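Local coordinates for penicillin-binding protein PbpB (Mycobacterium tuberculosis, PDB 6KGU) that synthesises cross-linked peptidoglycan from lipid intermediates for the cell wall and binds beta-lactam antibiotics, here aztreonam, at residues 444-450 / 471-476; 463-467 / 531-535; 467-471 / 545-549. All blocks are in the same frame, centred on the assembly; numbering follows the deposited sequence.

Contact 1: residues 444-450 / 471-476. With AZR (2-({[(1Z)-1-(2-amino-1,3-thiazol-4-yl)-2-oxo-2-{[(2S,3S)-1-oxo-3-(sulfoamino)butan-2-yl]amino}ethylidene]amino}oxy)-2-methylpropanoic acid), chain B.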
ATOM      1  N   GLN A 444       1.566  -1.092  19.052  1.00 29.85           N
ATOM      2  CA  GLN A 444       0.991  -1.974  20.064  1.00 31.25           C
ATOM      3  C   GLN A 444      -0.525  -1.853  20.096  1.00 32.08           C
ATOM      4  O   GLN A 444      -1.231  -2.867  20.166  1.00 32.08           O
ATOM      5  CB  GLN A 444       1.592  -1.663  21.441  1.00 33.53           C
ATOM      6  CG  GLN A 444       3.021  -2.172  21.604  1.00 37.48           C
ATOM      7  CD  GLN A 444       3.124  -3.695  21.473  1.00 36.15           C
ATOM      8  OE1 GLN A 444       2.287  -4.438  21.985  1.00 41.29           O
ATOM      9  NE2 GLN A 444       4.140  -4.151  20.777  1.00 34.18           N
ATOM     10  N   MET A 445      -1.044  -0.619  20.034  1.00 26.35           N
ATOM     11  CA  MET A 445      -2.488  -0.402  20.007  1.00 34.44           C
ATOM     12  C   MET A 445      -3.142  -1.148  18.856  1.00 28.61           C
ATOM     13  O   MET A 445      -4.193  -1.768  19.025  1.00 30.33           O
ATOM     14  CB  MET A 445      -2.809   1.094  19.883  1.00 30.78           C
ATOM     15  CG  MET A 445      -3.084   1.817  21.179  1.00 40.93           C
ATOM     16  SD  MET A 445      -4.006   3.357  20.936  1.00 38.75           S
ATOM     17  CE  MET A 445      -2.946   4.214  19.769  1.00 39.38           C
ATOM     18  N   LEU A 446      -2.562  -1.055  17.660  1.00 29.37           N
ATOM     19  CA  LEU A 446      -3.184  -1.676  16.495  1.00 31.07           C
ATOM     20  C   LEU A 446      -3.093  -3.204  16.528  1.00 30.52           C
ATOM     21  O   LEU A 446      -3.675  -3.858  15.654  1.00 27.32           O
ATOM     22  CB  LEU A 446      -2.556  -1.115  15.205  1.00 27.88           C
ATOM     23  CG  LEU A 446      -2.822   0.377  14.944  1.00 34.28           C
ATOM     24  CD1 LEU A 446      -2.160   0.841  13.649  1.00 32.23           C
ATOM     25  CD2 LEU A 446      -4.326   0.669  14.914  1.00 28.62           C
ATOM     26  N   ARG A 447      -2.406  -3.783  17.514  1.00 25.20           N
ATOM     27  CA  ARG A 447      -2.548  -5.218  17.770  1.00 31.60           C
ATOM     28  C   ARG A 447      -3.975  -5.570  18.166  1.00 34.71           C
ATOM     29  O   ARG A 447      -4.429  -6.696  17.933  1.00 29.78           O
ATOM     30  CB  ARG A 447      -1.587  -5.679  18.875  1.00 30.03           C
ATOM     31  CG  ARG A 447      -0.115  -5.686  18.480  1.00 29.34           C
ATOM     32  CD  ARG A 447       0.768  -6.062  19.681  1.00 35.16           C
ATOM     33  NE  ARG A 447       0.509  -7.415  20.169  1.00 33.06           N
ATOM     34  CZ  ARG A 447       0.959  -7.903  21.328  1.00 37.98           C
ATOM     35  NH1 ARG A 447       1.704  -7.156  22.147  1.00 33.77           N
ATOM     36  NH2 ARG A 447       0.666  -9.143  21.671  1.00 38.00           N
ATOM     37  N   ALA A 448      -4.700  -4.618  18.764  1.00 26.61           N
ATOM     38  CA  ALA A 448      -6.075  -4.885  19.174  1.00 29.87           C
ATOM     39  C   ALA A 448      -6.976  -5.206  17.986  1.00 30.95           C
ATOM     40  O   ALA A 448      -7.954  -5.949  18.130  1.00 29.66           O
ATOM     41  CB  ALA A 448      -6.630  -3.682  19.939  1.00 32.56           C
ATOM     42  N   VAL A 449      -6.663  -4.659  16.809  1.00 27.78           N
ATOM     43  CA  VAL A 449      -7.499  -4.880  15.636  1.00 25.02           C
ATOM     44  C   VAL A 449      -7.544  -6.361  15.268  1.00 30.01           C
ATOM     45  O   VAL A 449      -8.581  -6.870  14.826  1.00 30.28           O
ATOM     46  CB  VAL A 449      -6.988  -4.013  14.469  1.00 28.68           C
ATOM     47  CG1 VAL A 449      -7.573  -4.492  13.122  1.00 30.78           C
ATOM     48  CG2 VAL A 449      -7.311  -2.526  14.724  1.00 26.57           C
ATOM     49  N   VAL A 450      -6.443  -7.084  15.465  1.00 28.64           N
ATOM     50  CA  VAL A 450      -6.388  -8.490  15.071  1.00 33.80           C
ATOM     51  C   VAL A 450      -6.616  -9.418  16.254  1.00 36.12           C
ATOM     52  O   VAL A 450      -6.465 -10.637  16.117  1.00 32.66           O
ATOM     53  CB  VAL A 450      -5.064  -8.827  14.364  1.00 30.80           C
ATOM     54  CG1 VAL A 450      -4.850  -7.893  13.177  1.00 36.71           C
ATOM     55  CG2 VAL A 450      -3.897  -8.738  15.344  1.00 30.00           C
ATOM     56  N   GLN A 471       3.249 -10.814  16.932  1.00 28.81           N
ATOM     57  CA  GLN A 471       2.582  -9.547  17.248  1.00 31.31           C
ATOM     58  C   GLN A 471       2.165  -8.821  15.959  1.00 26.54           C
ATOM     59  O   GLN A 471       2.659  -7.747  15.619  1.00 33.23           O
ATOM     60  CB  GLN A 471       3.494  -8.664  18.095  1.00 32.25           C
ATOM     61  CG  GLN A 471       3.835  -9.206  19.483  1.00 31.52           C
ATOM     62  CD  GLN A 471       4.461  -8.150  20.397  1.00 36.65           C
ATOM     63  OE1 GLN A 471       4.256  -6.947  20.219  1.00 34.42           O
ATOM     64  NE2 GLN A 471       5.210  -8.606  21.394  1.00 36.29           N
ATOM     65  N   MET A 472       1.229  -9.422  15.229  1.00 31.67           N
ATOM     66  CA  MET A 472       0.693  -8.727  14.067  1.00 26.24           C
ATOM     67  C   MET A 472      -0.105  -7.510  14.523  1.00 28.42           C
ATOM     68  O   MET A 472      -0.685  -7.490  15.615  1.00 25.31           O
ATOM     69  CB  MET A 472      -0.188  -9.647  13.224  1.00 30.34           C
ATOM     70  CG  MET A 472       0.570 -10.827  12.551  1.00 26.74           C
ATOM     71  SD  MET A 472       2.012 -10.311  11.594  1.00 31.16           S
ATOM     72  CE  MET A 472       2.726 -11.918  11.231  1.00 30.29           C
ATOM     73  N   ALA A 473      -0.096  -6.474  13.689  1.00 27.34           N
ATOM     74  CA  ALA A 473      -0.802  -5.230  13.985  1.00 29.35           C
ATOM     75  C   ALA A 473      -1.265  -4.618  12.675  1.00 30.96           C
ATOM     76  O   ALA A 473      -0.533  -4.667  11.686  1.00 28.99           O
ATOM     77  CB  ALA A 473       0.097  -4.239  14.740  1.00 24.94           C
ATOM     78  N   GLY A 474      -2.461  -4.034  12.678  1.00 32.98           N
ATOM     79  CA  GLY A 474      -3.020  -3.498  11.451  1.00 32.82           C
ATOM     80  C   GLY A 474      -4.314  -2.736  11.673  1.00 30.78           C
ATOM     81  O   GLY A 474      -4.699  -2.429  12.801  1.00 29.05           O
ATOM     82  N   LYS A 475      -4.982  -2.426  10.560  1.00 25.39           N
ATOM     83  CA  LYS A 475      -6.229  -1.683  10.587  1.00 26.75           C
ATOM     84  C   LYS A 475      -7.043  -2.042   9.352  1.00 27.35           C
ATOM     85  O   LYS A 475      -6.511  -2.065   8.239  1.00 27.64           O
ATOM     86  CB  LYS A 475      -5.980  -0.165  10.634  1.00 26.54           C
ATOM     87  CG  LYS A 475      -7.254   0.677  10.728  1.00 28.46           C
ATOM     88  CD  LYS A 475      -7.899   0.512  12.105  1.00 28.93           C
ATOM     89  CE  LYS A 475      -9.266   1.155  12.159  1.00 29.71           C
ATOM     90  NZ  LYS A 475     -10.333   0.303  11.547  1.00 24.41           N
ATOM     91  N   THR A 476      -8.336  -2.298   9.566  1.00 26.96           N
ATOM     92  CA  THR A 476      -9.316  -2.579   8.526  1.00 27.98           C
ATOM     93  C   THR A 476      -9.923  -1.286   8.004  1.00 32.63           C
ATOM     94  O   THR A 476      -9.980  -0.280   8.717  1.00 32.53           O
ATOM     95  CB  THR A 476     -10.444  -3.451   9.083  1.00 28.40           C
ATOM     96  OG1 THR A 476     -10.815  -2.947  10.376  1.00 29.93           O
ATOM     97  CG2 THR A 476     -10.020  -4.935   9.198  1.00 23.62           C
TER
HETATM   98  C7  AZR B 701     -16.994   0.781  10.077  1.00 36.47           C
HETATM   99  S8  AZR B 701     -15.534   6.966   4.467  1.00 64.23           S
HETATM  100  O9  AZR B 701     -13.594   2.144   7.485  1.00 31.29           O
HETATM  101  O10 AZR B 701     -17.448   4.582   8.673  1.00 42.19           O
HETATM  102  O11 AZR B 701     -19.137   2.593   6.910  1.00 47.11           O
HETATM  103  N12 AZR B 701     -14.534   0.505  10.017  1.00 32.34           N
HETATM  104  N13 AZR B 701     -16.251   2.882   7.739  1.00 34.59           N
HETATM  105  N14 AZR B 701     -18.695   3.525   5.924  1.00 46.91           N
HETATM  106  N15 AZR B 701     -17.445   5.259   4.099  1.00 49.67           N
HETATM  107  N16 AZR B 701     -16.834   6.453   2.166  1.00 45.76           N
HETATM  108  S17 AZR B 701     -14.011  -0.985   9.785  1.00 34.08           S
HETATM  109  C18 AZR B 701     -15.713   1.025   9.300  1.00 32.77           C
HETATM  110  C19 AZR B 701     -15.496   2.501   8.928  1.00 36.57           C
HETATM  111  C20 AZR B 701     -14.005   2.608   8.519  1.00 34.25           C
HETATM  112  C21 AZR B 701     -17.106   3.921   7.693  1.00 45.67           C
HETATM  113  C22 AZR B 701     -17.676   4.176   6.342  1.00 49.18           C
HETATM  114  C23 AZR B 701     -20.227   1.806   6.482  1.00 55.36           C
HETATM  115  C24 AZR B 701     -17.051   5.166   5.428  1.00 46.61           C
HETATM  116  C25 AZR B 701     -16.049   6.003   5.804  1.00 45.57           C
HETATM  117  C26 AZR B 701     -16.723   6.162   3.470  1.00 48.50           C
HETATM  118  C27 AZR B 701     -19.684   0.875   5.414  1.00 52.32           C
HETATM  119  C28 AZR B 701     -20.803   1.027   7.652  1.00 53.23           C
HETATM  120  C29 AZR B 701     -21.287   2.741   5.905  1.00 48.12           C
HETATM  121  O30 AZR B 701     -21.328   3.930   6.137  1.00 54.18           O
HETATM  122  O31 AZR B 701     -22.164   2.121   5.179  1.00 56.48           O
HETATM  123  O32 AZR B 701     -14.928  -1.877  10.393  1.00 36.19           O
HETATM  124  O33 AZR B 701     -12.704  -1.114  10.623  1.00 32.28           O
HETATM  125  O34 AZR B 701     -13.644  -1.113   8.423  1.00 37.19           O
HETATM  126  O   HOH W   1      -0.898  -9.011  17.912  1.00 29.37           O
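The strand that leads into the drug pocket of the transpeptidase fold packs against the chain that follows helix 436-445, and Gly474 and Leu446 make the backbone link between them. Gly474 N donates to Leu446 O over 3.2 Å in a nearly straight bond, although the donor stands well above the carbonyl plane and misses the lone pairs. Next to it, Val449 brings both methyls to the carbonyl oxygen of Gly474. With CG1 anti to the backbone N (chi1 164°), Val449 CG2 and CB both come to 3.2 Å from Gly474 O, and CG1 stays at 3.6 Å. Lys475 and Thr476, just beyond, line the AZR pocket and fit the KTG motif of penicillin-binding proteins. Lys475 NZ binds Thr476 O and Ser324 OG and packs close to Ser269, the acylated serine by similarity. Thr476 OG1, also bonded to Thr461, donates to the sulfo oxygen O33 of AZR at 2.6 Å. At the far end of the contact, polar side chains interlock. Gln444 NE2 reaches Gln471 OE1 at 2.9 Å; the donor lies in the plane of the Gln471 carbonyl, and the two amides stand 87° apart. Arg447 stacks on the same Gln471 amide with planes 23° apart, and Gln471 CD sits 3.4 Å above the guanidinium, toward its rim. Arg447 NH1 points its hydrogen instead along the guanidinium plane to a lone pair of Gln444 OE1, 2.8 Å away. At the guanidinium edge a water accepts from Arg447 NE and donates to Met472 O, so bonds on two sides resist rotation of the stacked group.

Contact 2: residues 463-467 / 531-535. With CO (cobalt (II) ion), chain C.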
ATOM      1  N   PRO A 463      -9.908 -10.055  13.364  1.00 29.42           N
ATOM      2  CA  PRO A 463      -9.215 -11.159  14.046  1.00 30.97           C
ATOM      3  C   PRO A 463      -8.624 -12.193  13.099  1.00 32.83           C
ATOM      4  O   PRO A 463      -7.607 -12.807  13.445  1.00 30.48           O
ATOM      5  CB  PRO A 463     -10.312 -11.763  14.942  1.00 30.45           C
ATOM      6  CG  PRO A 463     -11.589 -11.430  14.229  1.00 31.13           C
ATOM      7  CD  PRO A 463     -11.354 -10.051  13.656  1.00 32.81           C
ATOM      8  N   THR A 464      -9.208 -12.398  11.909  1.00 31.55           N
ATOM      9  CA  THR A 464      -8.571 -13.330  10.977  1.00 34.96           C
ATOM     10  C   THR A 464      -7.223 -12.816  10.465  1.00 31.69           C
ATOM     11  O   THR A 464      -6.450 -13.604   9.907  1.00 32.26           O
ATOM     12  CB  THR A 464      -9.496 -13.674   9.786  1.00 29.75           C
ATOM     13  OG1 THR A 464      -9.698 -12.526   8.951  1.00 37.27           O
ATOM     14  CG2 THR A 464     -10.856 -14.169  10.269  1.00 30.87           C
ATOM     15  N   ALA A 465      -6.895 -11.538  10.660  1.00 30.45           N
ATOM     16  CA  ALA A 465      -5.568 -11.076  10.251  1.00 30.96           C
ATOM     17  C   ALA A 465      -4.463 -11.501  11.214  1.00 30.25           C
ATOM     18  O   ALA A 465      -3.293 -11.500  10.822  1.00 31.78           O
ATOM     19  CB  ALA A 465      -5.538  -9.553  10.112  1.00 32.41           C
ATOM     20  N   GLY A 466      -4.791 -11.855  12.458  1.00 28.78           N
ATOM     21  CA  GLY A 466      -3.753 -12.237  13.399  1.00 26.16           C
ATOM     22  C   GLY A 466      -3.107 -13.551  12.996  1.00 31.41           C
ATOM     23  O   GLY A 466      -3.731 -14.406  12.369  1.00 30.47           O
ATOM     24  N   VAL A 467      -1.819 -13.679  13.299  1.00 26.87           N
ATOM     25  CA  VAL A 467      -1.085 -14.930  13.086  1.00 29.75           C
ATOM     26  C   VAL A 467      -0.567 -15.376  14.456  1.00 34.21           C
ATOM     27  O   VAL A 467       0.309 -14.714  15.033  1.00 31.32           O
ATOM     28  CB  VAL A 467       0.054 -14.759  12.058  1.00 31.08           C
ATOM     29  CG1 VAL A 467       0.771 -16.096  11.776  1.00 31.21           C
ATOM     30  CG2 VAL A 467      -0.476 -14.176  10.724  1.00 29.54           C
ATOM     31  N   ALA A 531      -8.752  -8.903   5.707  1.00 32.21           N
ATOM     32  CA  ALA A 531      -7.925  -9.481   6.762  1.00 31.02           C
ATOM     33  C   ALA A 531      -7.364 -10.865   6.417  1.00 25.12           C
ATOM     34  O   ALA A 531      -6.173 -11.086   6.677  1.00 29.37           O
ATOM     35  CB  ALA A 531      -8.724  -9.497   8.078  1.00 29.35           C
ATOM     36  N   PRO A 532      -8.103 -11.796   5.799  1.00 29.95           N
ATOM     37  CA  PRO A 532      -7.487 -13.100   5.475  1.00 31.76           C
ATOM     38  C   PRO A 532      -6.334 -13.007   4.508  1.00 29.08           C
ATOM     39  O   PRO A 532      -5.408 -13.822   4.600  1.00 29.99           O
ATOM     40  CB  PRO A 532      -8.649 -13.911   4.886  1.00 32.70           C
ATOM     41  CG  PRO A 532      -9.881 -13.267   5.452  1.00 35.77           C
ATOM     42  CD  PRO A 532      -9.549 -11.804   5.511  1.00 28.82           C
ATOM     43  N   LEU A 533      -6.345 -12.040   3.580  1.00 27.69           N
ATOM     44  CA  LEU A 533      -5.224 -11.928   2.654  1.00 28.13           C
ATOM     45  C   LEU A 533      -3.977 -11.422   3.371  1.00 29.65           C
ATOM     46  O   LEU A 533      -2.855 -11.865   3.082  1.00 29.95           O
ATOM     47  CB  LEU A 533      -5.601 -11.024   1.483  1.00 30.30           C
ATOM     48  CG  LEU A 533      -4.540 -10.763   0.421  1.00 34.05           C
ATOM     49  CD1 LEU A 533      -3.927 -12.070  -0.094  1.00 27.67           C
ATOM     50  CD2 LEU A 533      -5.179  -9.984  -0.727  1.00 28.15           C
ATOM     51  N   PHE A 534      -4.153 -10.505   4.319  1.00 26.33           N
ATOM     52  CA  PHE A 534      -3.016 -10.094   5.134  1.00 29.47           C
ATOM     53  C   PHE A 534      -2.484 -11.272   5.944  1.00 25.54           C
ATOM     54  O   PHE A 534      -1.270 -11.455   6.059  1.00 27.20           O
ATOM     55  CB  PHE A 534      -3.414  -8.940   6.058  1.00 24.85           C
ATOM     56  CG  PHE A 534      -2.335  -8.569   7.058  1.00 27.69           C
ATOM     57  CD1 PHE A 534      -2.266  -9.208   8.298  1.00 27.39           C
ATOM     58  CD2 PHE A 534      -1.393  -7.577   6.754  1.00 26.45           C
ATOM     59  CE1 PHE A 534      -1.263  -8.875   9.220  1.00 26.63           C
ATOM     60  CE2 PHE A 534      -0.395  -7.222   7.672  1.00 24.44           C
ATOM     61  CZ  PHE A 534      -0.334  -7.885   8.909  1.00 26.26           C
ATOM     62  N   HIS A 535      -3.389 -12.048   6.545  1.00 24.26           N
ATOM     63  CA  HIS A 535      -3.024 -13.257   7.285  1.00 28.60           C
ATOM     64  C   HIS A 535      -2.116 -14.167   6.466  1.00 26.89           C
ATOM     65  O   HIS A 535      -1.036 -14.568   6.925  1.00 30.60           O
ATOM     66  CB  HIS A 535      -4.299 -14.010   7.673  1.00 31.85           C
ATOM     67  CG  HIS A 535      -4.046 -15.298   8.386  1.00 31.09           C
ATOM     68  ND1 HIS A 535      -3.890 -15.367   9.749  1.00 34.25           N
ATOM     69  CD2 HIS A 535      -3.935 -16.569   7.929  1.00 33.52           C
ATOM     70  CE1 HIS A 535      -3.680 -16.622  10.106  1.00 34.41           C
ATOM     71  NE2 HIS A 535      -3.708 -17.370   9.020  1.00 33.48           N
TER
HETATM   72 CO    CO C 702      -3.230 -19.431   8.630  0.62 29.85          CO
HETATM   73  O   HOH W   2      -2.026 -19.103   6.911  0.91 37.36           O
HETATM   74  O   HOH W   3      -1.438 -19.315   9.087  0.99 40.08           O
HETATM   75  O   HOH W   4      -2.287 -19.307  10.557  0.76 38.35           O
HETATM   76  O   HOH W   5      -3.320 -19.299   6.451  0.78 38.76           O
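His535 and Gly466 fasten the loop before strand 473-483 to the start of helix 531-544, the last long helix of the transpeptidase fold; Thr464 and Ala465, in a short 3-10 segment, pack on the first turn of that helix. The hydrogen bond runs from His535 ND1 to Gly466 O, 2.8 Å long. Its acceptor lies in the imidazole plane, but the bond is bent to 133° at the hydrogen, and ND1 approaches from 40° outside the carbonyl plane. With ND1 donating, the other ring nitrogen, His535 NE2, is left to bind a cobalt ion at 2.1 Å. Four waters are modelled on the metal, some too close together for their positions to be relied on. Loop and metal together thus fix the ring's tilt and rotation, and the charge of the cobalt would be expected to strengthen ND1 as a donor.

Apolar packing centres on Ala465. Its CB rests between the helix side chains, 3.8 Å from Ala531 CB and equally far from Phe534 CD1. Phe534 presents a ring edge to the Ala465 carbonyl, with CD1 3.6 Å from Ala465 O; the ring also meets Phe498 and the isoleucines Ile511 and Ile513 of strand 509-516.

Other polar atoms touch the helix without a hydrogen bond to it. Thr464 O faces the root of the imidazole but is badly angled for ND1. Thr464 OG1 presses on the helix start, 3.3 Å from Ala531 CB and 3.5 Å from Pro532 CD.

Contact 3: residues 467-471 / 545-549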
ATOM      1  N   VAL A 467      -1.819 -13.679  13.299  1.00 26.87           N
ATOM      2  CA  VAL A 467      -1.085 -14.930  13.086  1.00 29.75           C
ATOM      3  C   VAL A 467      -0.567 -15.376  14.456  1.00 34.21           C
ATOM      4  O   VAL A 467       0.309 -14.714  15.033  1.00 31.32           O
ATOM      5  CB  VAL A 467       0.054 -14.759  12.058  1.00 31.08           C
ATOM      6  CG1 VAL A 467       0.771 -16.096  11.776  1.00 31.21           C
ATOM      7  CG2 VAL A 467      -0.476 -14.176  10.724  1.00 29.54           C
ATOM      8  N   PRO A 468      -1.093 -16.457  15.026  1.00 36.22           N
ATOM      9  CA  PRO A 468      -0.684 -16.842  16.387  1.00 42.63           C
ATOM     10  C   PRO A 468       0.820 -17.051  16.503  1.00 33.74           C
ATOM     11  O   PRO A 468       1.466 -17.606  15.612  1.00 35.69           O
ATOM     12  CB  PRO A 468      -1.457 -18.141  16.635  1.00 41.51           C
ATOM     13  CG  PRO A 468      -2.697 -17.986  15.787  1.00 40.96           C
ATOM     14  CD  PRO A 468      -2.224 -17.267  14.538  1.00 38.12           C
ATOM     15  N   GLY A 469       1.377 -16.555  17.601  1.00 32.18           N
ATOM     16  CA  GLY A 469       2.808 -16.556  17.799  1.00 37.14           C
ATOM     17  C   GLY A 469       3.515 -15.293  17.362  1.00 39.86           C
ATOM     18  O   GLY A 469       4.717 -15.165  17.607  1.00 36.98           O
ATOM     19  N   TYR A 470       2.813 -14.354  16.729  1.00 33.69           N
ATOM     20  CA  TYR A 470       3.418 -13.126  16.234  1.00 31.90           C
ATOM     21  C   TYR A 470       2.575 -11.930  16.651  1.00 32.62           C
ATOM     22  O   TYR A 470       1.344 -12.009  16.706  1.00 30.47           O
ATOM     23  CB  TYR A 470       3.558 -13.151  14.696  1.00 28.41           C
ATOM     24  CG  TYR A 470       4.519 -14.206  14.187  1.00 37.78           C
ATOM     25  CD1 TYR A 470       5.892 -14.006  14.246  1.00 34.19           C
ATOM     26  CD2 TYR A 470       4.053 -15.396  13.636  1.00 33.39           C
ATOM     27  CE1 TYR A 470       6.776 -14.966  13.781  1.00 36.57           C
ATOM     28  CE2 TYR A 470       4.933 -16.356  13.161  1.00 44.19           C
ATOM     29  CZ  TYR A 470       6.290 -16.137  13.246  1.00 38.71           C
ATOM     30  OH  TYR A 470       7.171 -17.084  12.780  1.00 42.94           O
ATOM     31  N   GLN A 471       3.249 -10.814  16.932  1.00 28.81           N
ATOM     32  CA  GLN A 471       2.582  -9.547  17.248  1.00 31.31           C
ATOM     33  C   GLN A 471       2.165  -8.821  15.959  1.00 26.54           C
ATOM     34  O   GLN A 471       2.659  -7.747  15.619  1.00 33.23           O
ATOM     35  CB  GLN A 471       3.494  -8.664  18.095  1.00 32.25           C
ATOM     36  CG  GLN A 471       3.835  -9.206  19.483  1.00 31.52           C
ATOM     37  CD  GLN A 471       4.461  -8.150  20.397  1.00 36.65           C
ATOM     38  OE1 GLN A 471       4.256  -6.947  20.219  1.00 34.42           O
ATOM     39  NE2 GLN A 471       5.210  -8.606  21.394  1.00 36.29           N
ATOM     40  N   GLU A 545      11.226 -16.817   6.413  1.00 41.95           N
ATOM     41  CA  GLU A 545      12.445 -16.337   7.046  1.00 45.72           C
ATOM     42  C   GLU A 545      12.666 -16.934   8.433  1.00 49.05           C
ATOM     43  O   GLU A 545      13.567 -16.489   9.150  1.00 49.19           O
ATOM     44  CB  GLU A 545      12.433 -14.813   7.133  1.00 45.40           C
ATOM     45  CG  GLU A 545      12.922 -14.145   5.861  1.00 55.45           C
ATOM     46  CD  GLU A 545      13.513 -12.780   6.112  1.00 59.61           C
ATOM     47  OE1 GLU A 545      12.982 -12.039   6.975  1.00 67.97           O
ATOM     48  OE2 GLU A 545      14.519 -12.449   5.450  1.00 70.94           O
ATOM     49  N   ASN A 546      11.859 -17.917   8.826  1.00 47.91           N
ATOM     50  CA  ASN A 546      11.965 -18.555  10.138  1.00 51.87           C
ATOM     51  C   ASN A 546      12.115 -17.519  11.250  1.00 56.73           C
ATOM     52  O   ASN A 546      13.053 -17.546  12.051  1.00 56.34           O
ATOM     53  CB  ASN A 546      13.114 -19.557  10.153  1.00 57.32           C
ATOM     54  CG  ASN A 546      13.126 -20.425   8.916  1.00 55.63           C
ATOM     55  OD1 ASN A 546      12.414 -21.425   8.847  1.00 59.84           O
ATOM     56  ND2 ASN A 546      13.923 -20.037   7.923  1.00 58.76           N
ATOM     57  N   VAL A 547      11.193 -16.569  11.269  1.00 53.45           N
ATOM     58  CA  VAL A 547      11.145 -15.638  12.395  1.00 48.09           C
ATOM     59  C   VAL A 547      10.626 -16.383  13.618  1.00 45.79           C
ATOM     60  O   VAL A 547       9.622 -17.112  13.512  1.00 47.24           O
ATOM     61  CB  VAL A 547      10.259 -14.445  12.054  1.00 44.32           C
ATOM     62  CG1 VAL A 547      10.112 -13.543  13.261  1.00 41.18           C
ATOM     63  CG2 VAL A 547      10.839 -13.685  10.864  1.00 47.45           C
ATOM     64  N   PRO A 548      11.269 -16.261  14.779  1.00 52.00           N
ATOM     65  CA  PRO A 548      10.790 -16.987  15.963  1.00 53.07           C
ATOM     66  C   PRO A 548       9.488 -16.414  16.512  1.00 51.27           C
ATOM     67  O   PRO A 548       9.196 -15.223  16.378  1.00 49.31           O
ATOM     68  CB  PRO A 548      11.936 -16.822  16.972  1.00 53.35           C
ATOM     69  CG  PRO A 548      12.666 -15.604  16.541  1.00 52.79           C
ATOM     70  CD  PRO A 548      12.539 -15.555  15.034  1.00 54.75           C
ATOM     71  N   LEU A 549       8.714 -17.288  17.152  1.00 51.57           N
ATOM     72  CA  LEU A 549       7.463 -16.906  17.811  1.00 56.43           C
ATOM     73  C   LEU A 549       7.715 -16.134  19.108  1.00 60.38           C
ATOM     74  O   LEU A 549       6.849 -16.075  19.987  1.00 62.17           O
ATOM     75  CB  LEU A 549       6.615 -18.148  18.108  1.00 48.65           C
ATOM     76  CG  LEU A 549       6.377 -19.104  16.934  1.00 51.97           C
ATOM     77  CD1 LEU A 549       5.504 -20.283  17.349  1.00 51.93           C
ATOM     78  CD2 LEU A 549       5.738 -18.373  15.777  1.00 45.34           C
TER
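Tyr470 and Val547 make the firm part of this surface contact, where the loop before strand 473-483 meets the chain leaving helix 531-544. The phenol donates from Tyr470 OH to Val547 O at 2.6 Å, a short bond with the donor tilted 31° from the carbonyl plane. CG of Tyr470 is anti to its carbonyl carbon (chi1 -65°), which lays the ring along the second segment. There Tyr470 CE1 meets Val547 CG1 at 3.7 Å, and Pro548 O stands 3.6 Å from the same ring carbon. Leu549 CD2 comes obliquely to the ring, 3.4 Å from Tyr470 CE2. Met542 of the helix touches both Tyr470 and Val547. The helix ends in a Schellman motif with Asn546 at positive phi, after which the chain brings Val547 to the tyrosine.

The other side is open to solvent. A type II turn from Val467 to Tyr470 carries Gly469 at its third position, where Gly469 O lies 3.3 Å from Leu549 CA in a CA-H...O contact. Pro468 and Pro548 are exposed and add little, and Leu549, though it packs on the ring, remains largely in solvent; residues 550-553, which follow, are not modelled. The one hydrogen bond between the segments, from Tyr470 OH to Val547 O, thus sets where the ring lies, while Leu549 adds an apolar contact that is exposed to water.

In the fold
All three contacts draw on the chain between helix 436-445 and strand 473-483, and their segments cross or overlap in sequence. Contacts 1 and 2 have centres about 10 Å apart and pack directly, Val450 CG1 lying 3.6 Å from Ala465 CB. Val467 is shared by contacts 2 and 3, whose centres are about 13 Å apart; contact 1 and contact 3 share Gln471, with centres about 15 Å apart. Met472 CG also meets Val467 N at 3.8 Å. Contact 1 reaches the active site: the side chains of Lys475 and Ser269 are about 4 Å apart. The side chain of Ala531 in contact 2 stays about 10 Å from AZR, and contact 3 lies outermost, with the Pro468 side chain about 6 Å from the cobalt that His535 binds.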